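Local coordinates for protein beta-porphyranase A (Bacteroides plebeius, PDB 4AW7) that hydrolyses the sulfated red-seaweed polysaccharide porphyran at linkages between beta-D-galactose and alpha-L-galactose-6-sulfate, releasing mostly disaccharides, at residues 149-154 and 165-170; 395-400 and 407-412; 416-421 and 442-447. All coordinates share one frame; numbering follows the deposited sequence.

Contact 1: residues 149-154 and 165-170; sequences VHANDA and ELMVDF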
ATOM      1  N   VAL A 149     -17.678  -5.815  -5.729  1.00 10.40           N
ATOM      2  CA  VAL A 149     -18.115  -7.015  -5.039  1.00 12.60           C
ATOM      3  C   VAL A 149     -19.589  -6.889  -4.645  1.00 11.22           C
ATOM      4  O   VAL A 149     -20.218  -7.904  -4.342  1.00 12.54           O
ATOM      5  CB  VAL A 149     -17.200  -7.395  -3.890  1.00 14.40           C
ATOM      6  CG1 VAL A 149     -15.739  -7.790  -4.417  1.00 19.15           C
ATOM      7  CG2 VAL A 149     -17.255  -6.355  -2.826  1.00 14.59           C
ATOM      8  N   HIS A 150     -20.146  -5.677  -4.649  1.00 10.27           N
ATOM      9  CA  HIS A 150     -21.554  -5.417  -4.370  1.00 10.76           C
ATOM     10  C   HIS A 150     -22.449  -5.286  -5.609  1.00 10.11           C
ATOM     11  O   HIS A 150     -23.636  -5.043  -5.458  1.00 11.18           O
ATOM     12  CB  HIS A 150     -21.703  -4.161  -3.485  1.00 11.45           C
ATOM     13  CG  HIS A 150     -21.170  -4.376  -2.118  1.00 12.60           C
ATOM     14  ND1 HIS A 150     -21.924  -4.968  -1.139  1.00 15.52           N
ATOM     15  CD2 HIS A 150     -19.938  -4.197  -1.600  1.00 12.53           C
ATOM     16  CE1 HIS A 150     -21.190  -5.090  -0.044  1.00 16.00           C
ATOM     17  NE2 HIS A 150     -19.970  -4.654  -0.307  1.00 15.44           N
ATOM     18  N   ALA A 151     -21.891  -5.482  -6.795  1.00  9.64           N
ATOM     19  CA  ALA A 151     -22.634  -5.225  -8.028  1.00  9.71           C
ATOM     20  C   ALA A 151     -23.827  -6.136  -8.252  1.00 10.75           C
ATOM     21  O   ALA A 151     -24.664  -5.844  -9.107  1.00 11.11           O
ATOM     22  CB  ALA A 151     -21.705  -5.278  -9.236  1.00 11.18           C
ATOM     23  N   ASN A 152     -23.890  -7.235  -7.524  1.00 10.36           N
ATOM     24  CA  ASN A 152     -24.993  -8.195  -7.614  1.00 10.59           C
ATOM     25  C   ASN A 152     -25.861  -8.186  -6.377  1.00 11.80           C
ATOM     26  O   ASN A 152     -26.691  -9.082  -6.220  1.00 13.36           O
ATOM     27  CB  ASN A 152     -24.463  -9.588  -7.932  1.00 11.46           C
ATOM     28  CG  ASN A 152     -23.541  -9.554  -9.100  1.00 12.84           C
ATOM     29  OD1 ASN A 152     -23.909  -8.987 -10.142  1.00 13.97           O
ATOM     30  ND2 ASN A 152     -22.280  -9.983  -8.914  1.00 15.79           N
ATOM     31  N   ASP A 153     -25.730  -7.173  -5.519  1.00 12.33           N
ATOM     32  CA  ASP A 153     -26.586  -7.082  -4.335  1.00 12.92           C
ATOM     33  C   ASP A 153     -28.058  -6.954  -4.752  1.00 12.59           C
ATOM     34  O   ASP A 153     -28.393  -6.258  -5.712  1.00 12.22           O
ATOM     35  CB  ASP A 153     -26.179  -5.884  -3.471  1.00 14.08           C
ATOM     36  CG  ASP A 153     -24.889  -6.110  -2.685  1.00 15.98           C
ATOM     37  OD1 ASP A 153     -24.241  -7.147  -2.864  1.00 16.49           O
ATOM     38  OD2 ASP A 153     -24.518  -5.179  -1.909  1.00 18.07           O
ATOM     39  N   ALA A 154     -28.918  -7.649  -4.004  1.00 13.54           N
ATOM     40  CA  ALA A 154     -30.330  -7.803  -4.387  1.00 13.31           C
ATOM     41  C   ALA A 154     -31.073  -6.489  -4.569  1.00 14.20           C
ATOM     42  O   ALA A 154     -32.008  -6.388  -5.367  1.00 15.63           O
ATOM     43  CB  ALA A 154     -31.080  -8.677  -3.349  1.00 14.15           C
ATOM     44  N   GLU A 165     -20.105  -1.099 -14.649  1.00 10.76           N
ATOM     45  CA  GLU A 165     -19.920   0.009 -15.562  1.00 11.01           C
ATOM     46  C   GLU A 165     -20.562   1.307 -15.042  1.00 10.99           C
ATOM     47  O   GLU A 165     -19.986   2.392 -15.150  1.00 10.61           O
ATOM     48  CB  GLU A 165     -20.430  -0.339 -16.970  1.00 11.27           C
ATOM     49  CG  GLU A 165     -19.587  -1.387 -17.659  1.00 13.95           C
ATOM     50  CD  GLU A 165     -20.173  -1.950 -18.922  1.00 16.65           C
ATOM     51  OE1 GLU A 165     -21.320  -1.596 -19.254  1.00 21.16           O
ATOM     52  OE2 GLU A 165     -19.495  -2.766 -19.565  1.00 21.18           O
ATOM     53  N   LEU A 166     -21.756   1.215 -14.467  1.00  9.89           N
ATOM     54  CA  LEU A 166     -22.420   2.374 -13.854  1.00 10.39           C
ATOM     55  C   LEU A 166     -21.569   2.919 -12.685  1.00  9.98           C
ATOM     56  O   LEU A 166     -21.400   4.145 -12.556  1.00 10.33           O
ATOM     57  CB  LEU A 166     -23.830   1.985 -13.380  1.00 10.10           C
ATOM     58  CG  LEU A 166     -24.649   3.089 -12.679  1.00 11.13           C
ATOM     59  CD1 LEU A 166     -24.838   4.286 -13.649  1.00 14.99           C
ATOM     60  CD2 LEU A 166     -25.965   2.536 -12.214  1.00 11.98           C
ATOM     61  N   MET A 167     -21.016   2.042 -11.868  1.00  9.56           N
ATOM     62  CA  MET A 167     -20.164   2.471 -10.741  1.00  9.17           C
ATOM     63  C   MET A 167     -18.926   3.200 -11.262  1.00  9.53           C
ATOM     64  O   MET A 167     -18.506   4.213 -10.683  1.00 10.19           O
ATOM     65  CB  MET A 167     -19.801   1.238  -9.936  1.00  9.38           C
ATOM     66  CG  MET A 167     -20.933   0.692  -9.118  1.00  8.93           C
ATOM     67  SD  MET A 167     -20.590  -0.997  -8.522  1.00  9.84           S
ATOM     68  CE  MET A 167     -21.790  -1.125  -7.179  1.00 10.75           C
ATOM     69  N   VAL A 168     -18.349   2.706 -12.336  1.00  9.47           N
ATOM     70  CA  VAL A 168     -17.202   3.364 -12.934  1.00  9.26           C
ATOM     71  C   VAL A 168     -17.594   4.723 -13.516  1.00  9.78           C
ATOM     72  O   VAL A 168     -16.857   5.699 -13.378  1.00  9.97           O
ATOM     73  CB  VAL A 168     -16.496   2.469 -13.956  1.00 10.13           C
ATOM     74  CG1 VAL A 168     -15.347   3.192 -14.662  1.00 11.55           C
ATOM     75  CG2 VAL A 168     -15.964   1.187 -13.260  1.00 10.83           C
ATOM     76  N   ASP A 169     -18.773   4.814 -14.161  1.00 10.29           N
ATOM     77  CA  ASP A 169     -19.244   6.078 -14.701  1.00 10.59           C
ATOM     78  C   ASP A 169     -19.490   7.112 -13.589  1.00 10.28           C
ATOM     79  O   ASP A 169     -19.271   8.305 -13.786  1.00 11.41           O
ATOM     80  CB  ASP A 169     -20.516   5.845 -15.519  1.00 10.91           C
ATOM     81  CG  ASP A 169     -20.266   5.173 -16.836  1.00 13.45           C
ATOM     82  OD1 ASP A 169     -19.117   5.133 -17.330  1.00 15.00           O
ATOM     83  OD2 ASP A 169     -21.279   4.677 -17.425  1.00 17.08           O
ATOM     84  N   PHE A 170     -19.956   6.646 -12.440  1.00 10.02           N
ATOM     85  CA  PHE A 170     -20.161   7.474 -11.243  1.00  9.95           C
ATOM     86  C   PHE A 170     -18.806   8.051 -10.825  1.00  9.75           C
ATOM     87  O   PHE A 170     -18.661   9.277 -10.675  1.00 10.46           O
ATOM     88  CB  PHE A 170     -20.804   6.576 -10.186  1.00  9.62           C
ATOM     89  CG  PHE A 170     -21.224   7.219  -8.887  1.00 10.09           C
ATOM     90  CD1 PHE A 170     -22.481   7.748  -8.726  1.00 11.13           C
ATOM     91  CD2 PHE A 170     -20.398   7.154  -7.773  1.00 10.31           C
ATOM     92  CE1 PHE A 170     -22.900   8.229  -7.508  1.00 11.64           C
ATOM     93  CE2 PHE A 170     -20.807   7.601  -6.558  1.00 10.34           C
ATOM     94  CZ  PHE A 170     -22.061   8.173  -6.417  1.00 10.88           C
TER
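Met167 reaches from helix 160-179 to the turn at His150 and Ala151. Its CB points toward the turn but is still well short of it. CG stands 6.0 Å from Ala151 CB, so the first half of the side chain only spans the gap. SD is the first atom to meet the turn, lying 4.5 Å from Ala151 CB. The terminal CE then lies against the backbone, 4.3 Å from Ala151 CA and 4.5 Å from His150 C. The chain is nearly extended beyond CB (chi2 165°, chi3 161°), which carries the methyl this far from the helix. The touch is light and apolar, and no hydrogen bond joins the two segments.

The turn has its own bonds. His150 to Asp153 forms a type I beta turn, with Asp153 N bonded to His150 O at 3.0 Å. His150 ND1 also donates to Asp153 OD2 at 2.7 Å. The carboxylate oxygen sits in the imidazole plane and is met on its syn side, which helps to hold the ring's rotation. Pro147 also touches Met167, and Pro109 touches His150.

The His150 side chain is about 5 Å from that of Glu146, the inferred proton donor. The arrangement is a loop from strand 136-142 to helix 160-179 folded back on its own helix, consistent with a beta/alpha-barrel glycosidase whose acid follows a barrel strand.

Contact 2: residues 395-400 and 407-412; sequences IALDNL and VYLNNK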
ATOM      1  N   ILE A 395      17.308   1.766  11.586  1.00  8.69           N
ATOM      2  CA  ILE A 395      17.493   0.611  10.662  1.00  9.22           C
ATOM      3  C   ILE A 395      16.402  -0.386  10.994  1.00  8.87           C
ATOM      4  O   ILE A 395      16.249  -0.756  12.149  1.00 10.20           O
ATOM      5  CB  ILE A 395      18.866  -0.054  10.820  1.00  9.63           C
ATOM      6  CG1 ILE A 395      19.997   0.935  10.480  1.00 11.34           C
ATOM      7  CG2 ILE A 395      18.946  -1.288   9.950  1.00 10.88           C
ATOM      8  CD1 ILE A 395      21.392   0.451  10.966  1.00 13.46           C
ATOM      9  N   ALA A 396      15.596  -0.772   9.992  1.00  8.30           N
ATOM     10  CA  ALA A 396      14.466  -1.661  10.202  1.00  8.32           C
ATOM     11  C   ALA A 396      14.584  -2.907   9.356  1.00  7.82           C
ATOM     12  O   ALA A 396      15.009  -2.823   8.209  1.00  8.60           O
ATOM     13  CB  ALA A 396      13.120  -0.949   9.913  1.00  8.84           C
ATOM     14  N   LEU A 397      14.169  -4.032   9.938  1.00  8.00           N
ATOM     15  CA  LEU A 397      14.182  -5.348   9.266  1.00  8.27           C
ATOM     16  C   LEU A 397      12.877  -6.064   9.527  1.00  8.09           C
ATOM     17  O   LEU A 397      12.363  -6.060  10.642  1.00  8.59           O
ATOM     18  CB  LEU A 397      15.352  -6.225   9.767  1.00 10.24           C
ATOM     19  CG  LEU A 397      16.738  -5.616   9.639  1.00 11.77           C
ATOM     20  CD1 LEU A 397      17.123  -4.874  10.903  1.00 15.46           C
ATOM     21  CD2 LEU A 397      17.754  -6.684   9.171  1.00 15.15           C
ATOM     22  N   ASP A 398      12.409  -6.768   8.516  1.00  8.28           N
ATOM     23  CA  ASP A 398      11.191  -7.587   8.602  1.00  8.45           C
ATOM     24  C   ASP A 398      11.436  -8.936   7.946  1.00  8.09           C
ATOM     25  O   ASP A 398      12.076  -8.982   6.906  1.00  9.88           O
ATOM     26  CB  ASP A 398      10.039  -6.873   7.872  1.00  8.98           C
ATOM     27  CG  ASP A 398       8.729  -7.602   7.982  1.00  9.80           C
ATOM     28  OD1 ASP A 398       8.248  -7.784   9.100  1.00  9.90           O
ATOM     29  OD2 ASP A 398       8.179  -7.965   6.916  1.00 10.44           O
ATOM     30  N   ASN A 399      10.955 -10.000   8.529  1.00  8.72           N
ATOM     31  CA  ASN A 399      11.141 -11.347   7.961  1.00  8.72           C
ATOM     32  C   ASN A 399       9.827 -11.867   7.367  1.00  8.63           C
ATOM     33  O   ASN A 399       8.901 -12.195   8.116  1.00 10.34           O
ATOM     34  CB  ASN A 399      11.672 -12.297   9.044  1.00  9.07           C
ATOM     35  CG  ASN A 399      11.962 -13.699   8.519  1.00  9.34           C
ATOM     36  OD1 ASN A 399      11.810 -13.966   7.346  1.00 10.37           O
ATOM     37  ND2 ASN A 399      12.430 -14.568   9.403  1.00 10.81           N
ATOM     38  N   LEU A 400       9.773 -11.965   6.046  1.00  8.57           N
ATOM     39  CA  LEU A 400       8.633 -12.511   5.317  1.00  8.68           C
ATOM     40  C   LEU A 400       8.628 -14.038   5.229  1.00 10.10           C
ATOM     41  O   LEU A 400       7.649 -14.611   4.728  1.00 11.28           O
ATOM     42  CB  LEU A 400       8.578 -11.959   3.898  1.00  8.79           C
ATOM     43  CG  LEU A 400       8.265 -10.472   3.705  1.00  8.50           C
ATOM     44  CD1 LEU A 400       8.674 -10.062   2.297  1.00 10.47           C
ATOM     45  CD2 LEU A 400       6.820 -10.164   3.972  1.00 11.72           C
ATOM     46  N   VAL A 407      20.789 -12.694   9.854  1.00 14.25           N
ATOM     47  CA  VAL A 407      21.180 -11.649   8.928  1.00 15.39           C
ATOM     48  C   VAL A 407      22.453 -10.981   9.434  1.00 14.63           C
ATOM     49  O   VAL A 407      22.452 -10.369  10.492  1.00 16.45           O
ATOM     50  CB  VAL A 407      20.058 -10.611   8.801  1.00 16.15           C
ATOM     51  CG1 VAL A 407      20.413  -9.587   7.723  1.00 19.05           C
ATOM     52  CG2 VAL A 407      18.689 -11.279   8.470  1.00 18.85           C
ATOM     53  N   TYR A 408      23.512 -11.083   8.651  1.00 15.00           N
ATOM     54  CA  TYR A 408      24.750 -10.355   8.940  1.00 16.08           C
ATOM     55  C   TYR A 408      24.593  -8.915   8.546  1.00 16.54           C
ATOM     56  O   TYR A 408      24.155  -8.634   7.445  1.00 18.49           O
ATOM     57  CB  TYR A 408      25.926 -11.005   8.223  1.00 17.87           C
ATOM     58  CG  TYR A 408      26.227 -12.364   8.804  1.00 22.60           C
ATOM     59  CD1 TYR A 408      25.573 -13.514   8.342  1.00 25.45           C
ATOM     60  CD2 TYR A 408      27.140 -12.499   9.847  1.00 28.56           C
ATOM     61  CE1 TYR A 408      25.841 -14.771   8.898  1.00 28.78           C
ATOM     62  CE2 TYR A 408      27.412 -13.730  10.399  1.00 30.23           C
ATOM     63  CZ  TYR A 408      26.757 -14.862   9.933  1.00 30.41           C
ATOM     64  OH  TYR A 408      27.047 -16.091  10.495  1.00 35.34           O
ATOM     65  N   LEU A 409      24.899  -8.012   9.452  1.00 17.01           N
ATOM     66  CA  LEU A 409      24.778  -6.576   9.228  1.00 17.45           C
ATOM     67  C   LEU A 409      26.142  -5.972   8.911  1.00 16.88           C
ATOM     68  O   LEU A 409      27.084  -6.076   9.733  1.00 20.51           O
ATOM     69  CB  LEU A 409      24.209  -5.914  10.443  1.00 18.50           C
ATOM     70  CG  LEU A 409      22.854  -6.311  10.969  1.00 19.85           C
ATOM     71  CD1 LEU A 409      22.516  -5.387  12.153  1.00 23.47           C
ATOM     72  CD2 LEU A 409      21.811  -6.194   9.869  1.00 23.33           C
ATOM     73  N   ASN A 410      26.274  -5.386   7.734  1.00 16.38           N
ATOM     74  CA  ASN A 410      27.555  -4.921   7.246  1.00 17.36           C
ATOM     75  C   ASN A 410      27.516  -3.408   7.114  1.00 16.41           C
ATOM     76  O   ASN A 410      26.509  -2.830   6.705  1.00 14.93           O
ATOM     77  CB  ASN A 410      27.884  -5.582   5.893  1.00 19.36           C
ATOM     78  CG  ASN A 410      28.126  -7.103   6.008  1.00 24.17           C
ATOM     79  OD1 ASN A 410      28.582  -7.615   7.044  1.00 32.03           O
ATOM     80  ND2 ASN A 410      27.787  -7.823   4.940  1.00 30.17           N
ATOM     81  N   ASN A 411      28.628  -2.761   7.445  1.00 15.47           N
ATOM     82  CA  ASN A 411      28.793  -1.362   7.158  1.00 15.56           C
ATOM     83  C   ASN A 411      30.273  -1.149   6.814  1.00 16.27           C
ATOM     84  O   ASN A 411      31.159  -1.643   7.529  1.00 17.47           O
ATOM     85  CB  ASN A 411      28.421  -0.532   8.394  1.00 14.59           C
ATOM     86  CG  ASN A 411      28.770   0.915   8.250  1.00 14.18           C
ATOM     87  OD1 ASN A 411      29.788   1.368   8.796  1.00 16.20           O
ATOM     88  ND2 ASN A 411      27.987   1.647   7.491  1.00 14.89           N
ATOM     89  N   LYS A 412      30.532  -0.375   5.759  1.00 18.21           N
ATOM     90  CA  LYS A 412      31.893  -0.176   5.230  1.00 19.98           C
ATOM     91  C   LYS A 412      32.807   0.536   6.217  1.00 20.28           C
ATOM     92  O   LYS A 412      34.034   0.397   6.103  1.00 21.70           O
ATOM     93  CB  LYS A 412      31.880   0.590   3.896  1.00 20.76           C
ATOM     94  CG  LYS A 412      31.391   2.027   4.007  1.00 23.38           C
ATOM     95  CD  LYS A 412      31.162   2.731   2.665  1.00 25.79           C
ATOM     96  CE  LYS A 412      31.005   4.253   2.904  1.00 26.76           C
ATOM     97  NZ  LYS A 412      30.471   5.019   1.723  1.00 26.47           N
TER
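Leu397 and Leu409 both hold CG anti to the carbonyl carbon (chi1 -56° and -59°), while Val407 holds CG1 anti to its backbone N. These torsions turn the branches toward one another, and chi2 of each leucine then sets where its CD2 lies. Leu397 CD2 is the meeting point. It lies 4.1 Å from Leu409 CD2 and 4.2 Å from Val407 CG1. The Leu397 and Val407 side chains run alongside each other, pointing opposite ways, and the Leu409 side chain comes in at a slant to that of Leu397. All three residues are buried, and all three CB atoms point into the gap. No hydrogen bond links the two segments. The closest CA pair, Leu397 and Val407, is 9.4 Å apart, so these strands face each other through side chains and are not paired edge to edge. That spacing suits the two layers of the beta-sandwich domain.

Each strand finds its backbone partners elsewhere. Leu397 bonds to Ile456 of strand 454-462, and Asp398 bonds to Gln383 of strand 382-389. On the other face of strand 392-399, Ala396 and Asp398 touch Phe302 of helix 293-305. Strand 405-410 lies between strands 21-25 and 447-450, and Ile450 of the latter touches both Leu397 and Val407.

Contact 3: residues 416-421 and 442-447; sequences KDVSNV and PSMPES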
ATOM      1  N   LYS A 416      31.785   2.959  12.823  1.00 22.10           N
ATOM      2  CA  LYS A 416      32.645   3.807  13.671  1.00 22.74           C
ATOM      3  C   LYS A 416      31.935   5.032  14.243  1.00 22.30           C
ATOM      4  O   LYS A 416      32.263   5.491  15.355  1.00 24.32           O
ATOM      5  CB  LYS A 416      33.919   4.210  12.896  1.00 23.31           C
ATOM      6  CG  LYS A 416      33.747   5.368  11.917  1.00 26.26           C
ATOM      7  CD  LYS A 416      34.980   5.582  11.042  1.00 29.92           C
ATOM      8  CE  LYS A 416      34.776   6.730  10.074  1.00 31.23           C
ATOM      9  NZ  LYS A 416      34.574   8.043  10.768  1.00 31.89           N
ATOM     10  N   ASP A 417      30.971   5.575  13.493  1.00 21.67           N
ATOM     11  CA  ASP A 417      30.284   6.817  13.837  1.00 21.75           C
ATOM     12  C   ASP A 417      28.991   6.598  14.622  1.00 20.54           C
ATOM     13  O   ASP A 417      28.275   7.554  14.911  1.00 21.16           O
ATOM     14  CB  ASP A 417      29.949   7.569  12.539  1.00 22.24           C
ATOM     15  CG  ASP A 417      31.154   7.750  11.662  1.00 24.52           C
ATOM     16  OD1 ASP A 417      32.090   8.456  12.100  1.00 27.49           O
ATOM     17  OD2 ASP A 417      31.187   7.167  10.556  1.00 27.35           O
ATOM     18  N   VAL A 418      28.673   5.345  14.938  1.00 20.62           N
ATOM     19  CA  VAL A 418      27.379   4.964  15.519  1.00 20.24           C
ATOM     20  C   VAL A 418      27.580   4.552  16.984  1.00 20.37           C
ATOM     21  O   VAL A 418      28.583   3.920  17.326  1.00 23.01           O
ATOM     22  CB  VAL A 418      26.759   3.848  14.666  1.00 20.27           C
ATOM     23  CG1 VAL A 418      25.433   3.332  15.281  1.00 21.30           C
ATOM     24  CG2 VAL A 418      26.519   4.410  13.266  1.00 21.14           C
ATOM     25  N   SER A 419      26.641   4.951  17.829  1.00 18.34           N
ATOM     26  CA  SER A 419      26.699   4.673  19.267  1.00 17.90           C
ATOM     27  C   SER A 419      25.308   4.650  19.872  1.00 16.65           C
ATOM     28  O   SER A 419      24.342   4.981  19.198  1.00 15.68           O
ATOM     29  CB  SER A 419      27.535   5.758  19.977  1.00 18.74           C
ATOM     30  OG  SER A 419      26.911   7.040  19.905  1.00 19.92           O
ATOM     31  N   ASN A 420      25.201   4.295  21.152  1.00 15.83           N
ATOM     32  CA  ASN A 420      23.925   4.339  21.869  1.00 15.86           C
ATOM     33  C   ASN A 420      22.795   3.611  21.118  1.00 14.76           C
ATOM     34  O   ASN A 420      21.719   4.152  20.853  1.00 16.33           O
ATOM     35  CB  ASN A 420      23.550   5.756  22.203  1.00 17.85           C
ATOM     36  CG  ASN A 420      24.586   6.407  23.062  1.00 21.35           C
ATOM     37  OD1 ASN A 420      25.182   5.741  23.926  1.00 26.36           O
ATOM     38  ND2 ASN A 420      24.865   7.668  22.803  1.00 27.03           N
ATOM     39  N   VAL A 421      23.071   2.371  20.782  1.00 13.87           N
ATOM     40  CA  VAL A 421      22.134   1.544  20.031  1.00 13.30           C
ATOM     41  C   VAL A 421      21.043   0.990  20.940  1.00 13.39           C
ATOM     42  O   VAL A 421      21.304   0.421  22.016  1.00 14.29           O
ATOM     43  CB  VAL A 421      22.867   0.385  19.328  1.00 13.54           C
ATOM     44  CG1 VAL A 421      21.900  -0.463  18.506  1.00 15.29           C
ATOM     45  CG2 VAL A 421      24.017   0.915  18.419  1.00 16.35           C
ATOM     46  N   PRO A 442      25.150  -2.928  23.406  1.00 12.49           N
ATOM     47  CA  PRO A 442      26.407  -2.168  23.572  1.00 12.66           C
ATOM     48  C   PRO A 442      27.141  -1.807  22.306  1.00 14.28           C
ATOM     49  O   PRO A 442      28.093  -1.047  22.332  1.00 15.42           O
ATOM     50  CB  PRO A 442      27.251  -3.132  24.408  1.00 13.84           C
ATOM     51  CG  PRO A 442      26.729  -4.458  24.097  1.00 14.72           C
ATOM     52  CD  PRO A 442      25.253  -4.292  23.936  1.00 13.24           C
ATOM     53  N   SER A 443      26.697  -2.369  21.178  1.00 15.51           N
ATOM     54  CA  SER A 443      27.279  -2.094  19.878  1.00 17.58           C
ATOM     55  C   SER A 443      26.256  -2.508  18.832  1.00 18.35           C
ATOM     56  O   SER A 443      25.325  -3.252  19.130  1.00 17.95           O
ATOM     57  CB  SER A 443      28.585  -2.873  19.697  1.00 19.55           C
ATOM     58  OG  SER A 443      28.418  -4.243  19.953  1.00 24.18           O
ATOM     59  N   MET A 444      26.411  -2.014  17.615  1.00 18.88           N
ATOM     60  CA  MET A 444      25.565  -2.514  16.545  1.00 19.41           C
ATOM     61  C   MET A 444      25.838  -3.996  16.402  1.00 19.85           C
ATOM     62  O   MET A 444      26.987  -4.398  16.317  1.00 20.49           O
ATOM     63  CB  MET A 444      25.877  -1.828  15.227  1.00 20.51           C
ATOM     64  CG  MET A 444      24.851  -2.166  14.164  1.00 23.05           C
ATOM     65  SD  MET A 444      23.240  -1.423  14.483  1.00 26.24           S
ATOM     66  CE  MET A 444      23.709   0.204  14.702  1.00 26.68           C
ATOM     67  N   PRO A 445      24.791  -4.825  16.331  1.00 19.48           N
ATOM     68  CA  PRO A 445      25.084  -6.261  16.228  1.00 20.56           C
ATOM     69  C   PRO A 445      25.793  -6.690  14.932  1.00 19.60           C
ATOM     70  O   PRO A 445      25.562  -6.102  13.886  1.00 20.14           O
ATOM     71  CB  PRO A 445      23.706  -6.887  16.297  1.00 21.44           C
ATOM     72  CG  PRO A 445      22.849  -5.888  16.985  1.00 23.92           C
ATOM     73  CD  PRO A 445      23.360  -4.558  16.532  1.00 20.64           C
ATOM     74  N   GLU A 446      26.654  -7.705  15.036  1.00 18.82           N
ATOM     75  CA  GLU A 446      27.370  -8.300  13.902  1.00 18.74           C
ATOM     76  C   GLU A 446      26.360  -9.037  13.022  1.00 17.60           C
ATOM     77  O   GLU A 446      26.440  -9.027  11.794  1.00 17.13           O
ATOM     78  CB  GLU A 446      28.462  -9.266  14.377  1.00 20.09           C
ATOM     79  N   SER A 447      25.450  -9.716  13.693  1.00 16.85           N
ATOM     80  CA  SER A 447      24.346 -10.368  13.012  1.00 18.13           C
ATOM     81  C   SER A 447      23.131 -10.327  13.924  1.00 18.51           C
ATOM     82  O   SER A 447      23.239 -10.165  15.156  1.00 19.91           O
ATOM     83  CB  SER A 447      24.705 -11.809  12.629  1.00 19.13           C
ATOM     84  OG  SER A 447      24.874 -12.623  13.769  1.00 22.35           O
TER
HETATM   85  O   HOH W   1      28.039   0.511  17.138  1.00 34.02           O
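Met444 lays its CE methyl over Val418 and Val421, joining the corner between strands 418-419 and 421-429 to the loop before strand 447-450, within the beta-sandwich domain. CE is 3.6 Å from Val418 CG1 and 3.8 Å from Val421 CG2. The methionine starts with CG anti to its backbone N (chi1 -170°), then bends at both chi2 and chi3. The bends fold the methyl back toward the valines. Its side chain crosses that of Val421 at about a right angle and that of Val418 at a slant.

Val421 also touches the backbone opposite. Its CG2 is anti to the carbonyl carbon, which brings it 4.1 Å from Ser443 C and 3.9 Å from Met444 N. Both valines point toward 442-447 although the chain turns a corner between them at Asn420. Ala460 of strand 454-462 touches both valines, and Leu458 of the same strand touches Met444. Val421 bonds through its backbone to Val441, at the end of the hairpin that connects the two segments.

A salt bridge between Lys416 and Asp417 marks the start of the first segment. No direct hydrogen bond crosses between the segments. A single water spans them: it accepts from Met444 N at 3.0 Å and donates weakly to Val418 O at 3.5 Å.

How the contacts relate
From the N terminus the three contacts come in series, and none nests in or crosses another. Contact 1 closes the loop that leads from strand 136-142 into helix 160-179, in the catalytic part of the chain. Contact 2 comes much later. It closes the short passage from strand 392-399 to strand 405-410. Contact 3 follows and encloses the hairpin of strands 421-429 and 433-441. Contacts 2 and 3 have centres about 13 Å apart and meet directly: Leu409 N is 3.0 Å from Glu446 O, a probable hydrogen bond. Contact 1 lies on the opposite side of the chain's centre from the other two, its own centre about 45 Å from that of contact 2.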